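Local structure of alpha-/beta-galactoside alpha-2,3-sialyltransferase (Photobacterium phosphoreum, 2ZWI) at residues Trp200-Phe203 with Thr204-Ser208; Gln210-Lys213 with Phe214-Phe217. The protein is a glycosyltransferase of the GT-B clan that probably transfers sialic acid from a CMP-linked donor onto galactosides through an alpha-2,3 linkage. All coordinates share one frame; numbering follows the deposited sequence.

Interaction 1: Trp200-Phe203 with Thr204-Ser208; sequences WDYF and TTFNS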
# COMPACT_ATOMS: atom_id res chain seq x y z
N TRP A 200 -7.23 2.13 9.37
CA TRP A 200 -8.14 2.54 8.31
C TRP A 200 -9.43 3.17 8.85
O TRP A 200 -10.38 3.44 8.09
CB TRP A 200 -8.45 1.34 7.39
CG TRP A 200 -7.21 0.79 6.67
CD1 TRP A 200 -6.47 -0.31 7.01
CD2 TRP A 200 -6.59 1.33 5.49
NE1 TRP A 200 -5.43 -0.48 6.13
CE2 TRP A 200 -5.47 0.51 5.18
CE3 TRP A 200 -6.86 2.43 4.66
CZ2 TRP A 200 -4.64 0.75 4.09
CZ3 TRP A 200 -6.02 2.68 3.57
CH2 TRP A 200 -4.93 1.83 3.29
N ASP A 201 -9.45 3.45 10.14
CA ASP A 201 -10.65 3.95 10.82
C ASP A 201 -10.49 5.41 11.24
O ASP A 201 -11.16 5.87 12.17
CB ASP A 201 -10.96 3.08 12.04
CG ASP A 201 -9.81 3.04 13.05
OD1 ASP A 201 -8.74 3.64 12.80
OD2 ASP A 201 -9.99 2.41 14.12
N TYR A 202 -9.59 6.13 10.57
CA TYR A 202 -9.35 7.54 10.85
C TYR A 202 -10.61 8.40 10.74
O TYR A 202 -10.80 9.34 11.53
CB TYR A 202 -8.26 8.10 9.93
CG TYR A 202 -6.87 7.60 10.26
CD1 TYR A 202 -6.35 6.47 9.63
CD2 TYR A 202 -6.08 8.25 11.22
CE1 TYR A 202 -5.08 6.00 9.94
CE2 TYR A 202 -4.81 7.79 11.53
CZ TYR A 202 -4.31 6.67 10.89
OH TYR A 202 -3.05 6.20 11.21
N PHE A 203 -11.47 8.09 9.77
CA PHE A 203 -12.68 8.89 9.55
C PHE A 203 -13.66 8.88 10.73
O PHE A 203 -14.50 9.76 10.84
CB PHE A 203 -13.38 8.49 8.24
CG PHE A 203 -12.97 9.31 7.05
CD1 PHE A 203 -11.62 9.54 6.78
CD2 PHE A 203 -13.93 9.83 6.19
CE1 PHE A 203 -11.23 10.32 5.67
CE2 PHE A 203 -13.55 10.60 5.07
CZ PHE A 203 -12.20 10.84 4.81
N THR A 204 -13.53 7.88 11.60
CA THR A 204 -14.35 7.77 12.81
C THR A 204 -14.10 8.95 13.76
O THR A 204 -15.01 9.40 14.44
CB THR A 204 -14.11 6.39 13.49
OG1 THR A 204 -14.57 5.36 12.61
CG2 THR A 204 -14.83 6.25 14.81
N THR A 205 -12.87 9.48 13.77
CA THR A 205 -12.51 10.59 14.67
C THR A 205 -12.29 11.94 13.97
O THR A 205 -12.18 12.97 14.63
CB THR A 205 -11.29 10.25 15.55
OG1 THR A 205 -10.17 9.89 14.72
CG2 THR A 205 -11.60 9.09 16.49
N PHE A 206 -12.21 11.92 12.63
CA PHE A 206 -12.01 13.13 11.83
C PHE A 206 -13.22 14.05 11.89
O PHE A 206 -14.37 13.60 11.78
CB PHE A 206 -11.76 12.76 10.37
CG PHE A 206 -10.32 12.45 10.02
CD1 PHE A 206 -9.34 12.34 11.01
CD2 PHE A 206 -9.95 12.24 8.69
CE1 PHE A 206 -8.02 12.05 10.67
CE2 PHE A 206 -8.64 11.93 8.35
CZ PHE A 206 -7.67 11.84 9.34
N ASN A 207 -12.96 15.35 12.05
CA ASN A 207 -13.99 16.36 11.85
C ASN A 207 -14.19 16.63 10.35
O ASN A 207 -13.42 16.12 9.51
CB ASN A 207 -13.66 17.64 12.63
CG ASN A 207 -12.36 18.30 12.18
OD1 ASN A 207 -12.07 18.41 10.98
ND2 ASN A 207 -11.57 18.75 13.15
N SER A 208 -15.21 17.41 10.01
CA SER A 208 -15.53 17.70 8.61
C SER A 208 -14.37 18.24 7.80
O SER A 208 -14.13 17.79 6.68
CB SER A 208 -16.72 18.66 8.52
OG SER A 208 -17.93 17.94 8.53
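Y202 and F206 pack through the CB of the tyrosine, which stands over one face of the phenylalanine ring, offset toward its rim, 4.1 Å from the ring centroid in a CH-pi contact. The carbonyl oxygen of Y202 also lies over a face of the F206 ring and accepts two backbone hydrogen bonds, from T205 N at 3.1 Å and from F206 N at 3.1 Å. The second donor lies in the carbonyl plane, the first 49° out of it. On that same side of the F206 plane, F203 crosses it obliquely, CD1 of F203 3.7 Å from CD2 of F206, with the planes 42° apart. F206, the buried one of the two, presents an apolar ring to Y202 CB and the F203 ring, and needs no polar partner.

The outer side is looser. D201, T204 and T205 face solvent, where small polar side chains fit; T205 OG1, set between its backbone N and carbonyl carbon (chi1 57°), adds a weak hydrogen bond to Y202 O. With the T204 N to D201 O hydrogen bond, the backbone forms overlapping i to i+3 turns, which lead into N207, the N-cap of helix 208-218, and its capping box with Q210.

Interaction 2: Gln210-Lys213 with Phe214-Phe217; sequences QKNK and FYNF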
# COMPACT_ATOMS: atom_id res chain seq x y z
N GLN A 210 -11.17 17.89 8.23
CA GLN A 210 -10.20 16.82 8.01
C GLN A 210 -10.67 15.91 6.89
O GLN A 210 -9.90 15.56 6.00
CB GLN A 210 -9.99 16.01 9.29
CG GLN A 210 -9.14 16.71 10.32
CD GLN A 210 -9.10 15.96 11.63
OE1 GLN A 210 -10.13 15.77 12.27
NE2 GLN A 210 -7.92 15.53 12.04
N LYS A 211 -11.94 15.52 6.94
CA LYS A 211 -12.53 14.68 5.90
C LYS A 211 -12.43 15.35 4.53
O LYS A 211 -12.02 14.72 3.54
CB LYS A 211 -13.98 14.33 6.24
CG LYS A 211 -14.10 13.35 7.40
CD LYS A 211 -15.55 12.96 7.63
CE LYS A 211 -15.71 12.20 8.94
NZ LYS A 211 -17.14 11.84 9.14
N ASN A 212 -12.80 16.63 4.49
CA ASN A 212 -12.71 17.44 3.27
C ASN A 212 -11.30 17.56 2.72
O ASN A 212 -11.10 17.47 1.50
CB ASN A 212 -13.32 18.84 3.49
CG ASN A 212 -14.82 18.79 3.68
OD1 ASN A 212 -15.50 17.89 3.18
ND2 ASN A 212 -15.35 19.77 4.42
N LYS A 213 -10.33 17.74 3.61
CA LYS A 213 -8.92 17.74 3.22
C LYS A 213 -8.51 16.43 2.55
O LYS A 213 -7.72 16.44 1.60
CB LYS A 213 -8.02 18.04 4.42
CG LYS A 213 -6.62 18.48 4.04
CD LYS A 213 -5.82 19.02 5.24
CE LYS A 213 -6.42 20.31 5.76
NZ LYS A 213 -5.44 21.08 6.59
N PHE A 214 -9.04 15.31 3.05
CA PHE A 214 -8.76 14.02 2.42
C PHE A 214 -9.34 13.96 1.00
O PHE A 214 -8.66 13.50 0.07
CB PHE A 214 -9.25 12.83 3.27
CG PHE A 214 -8.90 11.49 2.66
CD1 PHE A 214 -7.67 10.90 2.91
CD2 PHE A 214 -9.79 10.85 1.79
CE1 PHE A 214 -7.32 9.68 2.34
CE2 PHE A 214 -9.44 9.61 1.20
CZ PHE A 214 -8.20 9.03 1.49
N TYR A 215 -10.57 14.42 0.84
CA TYR A 215 -11.20 14.50 -0.49
C TYR A 215 -10.41 15.39 -1.42
O TYR A 215 -10.23 15.06 -2.59
CB TYR A 215 -12.64 15.00 -0.42
CG TYR A 215 -13.52 14.27 0.57
CD1 TYR A 215 -13.33 12.92 0.84
CD2 TYR A 215 -14.56 14.93 1.21
CE1 TYR A 215 -14.14 12.25 1.75
CE2 TYR A 215 -15.38 14.27 2.10
CZ TYR A 215 -15.17 12.94 2.37
OH TYR A 215 -15.99 12.30 3.27
N ASN A 216 -9.94 16.53 -0.90
CA ASN A 216 -9.16 17.48 -1.71
C ASN A 216 -7.80 16.93 -2.17
O ASN A 216 -7.43 17.09 -3.33
CB ASN A 216 -9.00 18.82 -1.00
CG ASN A 216 -10.28 19.62 -0.96
OD1 ASN A 216 -11.16 19.44 -1.80
ND2 ASN A 216 -10.40 20.51 0.02
N PHE A 217 -7.08 16.29 -1.26
CA PHE A 217 -5.82 15.60 -1.56
C PHE A 217 -5.94 14.54 -2.66
O PHE A 217 -5.11 14.47 -3.57
CB PHE A 217 -5.31 14.89 -0.30
CG PHE A 217 -4.25 15.63 0.44
CD1 PHE A 217 -3.18 16.21 -0.24
CD2 PHE A 217 -4.29 15.71 1.83
CE1 PHE A 217 -2.18 16.89 0.45
CE2 PHE A 217 -3.30 16.37 2.54
CZ PHE A 217 -2.24 16.96 1.84
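The Y215 ring carries the carbonyl oxygen of K211 on one face, 3.3 Å above the plane and over its centre. N212 OD1 comes obliquely to the same ring, 3.7 Å from Y215 CD2, its amide plane turned 56° from that of the ring, and the tyrosine OH reaches back along the helix to within 4.1 Å of K211 CB. Y215 is put there by its first torsion: CG lies beside the backbone N (chi1 -51°), which swings the ring back toward the preceding turn. The same K211 oxygen accepts the hydrogen bond from Y215 N, at 3.1 Å, and the ring simply packs over it. F217 meets the K213 oxygen obliquely, CD2 to O 3.5 Å, while its own N binds that oxygen at 2.9 Å.

Regular i to i+4 bonds continue with F214 N to Q210 O and N216 N to N212 O. The asparagines N212 and N216 suit the outer, exposed side; phenylalanines F214 and F217 suit the buried one. With CG anti to its N (chi1 -177°), the F214 ring turns away from the preceding turn and touches T21 and I24. OE1 of Q210 accepts from N207 N, and NE2 donates to I24 O. Helix 208-218 thus lies with F214 and F217 against helix 14-26, F217 and the K213 side chain against helix 44-50, and Y215 beside P222.

Interaction 1 comes first along the chain, in the connection that follows strand 195-197, an outermost strand of the seven-stranded parallel sheet; interaction 2 follows on helix 208-218, with centres 11 Å apart. They touch directly: K211 CE is 3.3 Å from F203 O, and the F203 ring packs on Y215 and F214, so turn and helix share one aromatic cluster. The pair touches helix 14-26, which follows strand 3-10 of one sheet, and helix 305-310, between strands 297-299 and 317-321 of the other, consistent with the two-domain GT-B architecture. The F214 side chain lies about 7 Å from that of CMP-binding E306 and about 11 Å from the nucleotide, beside the site rather than in it.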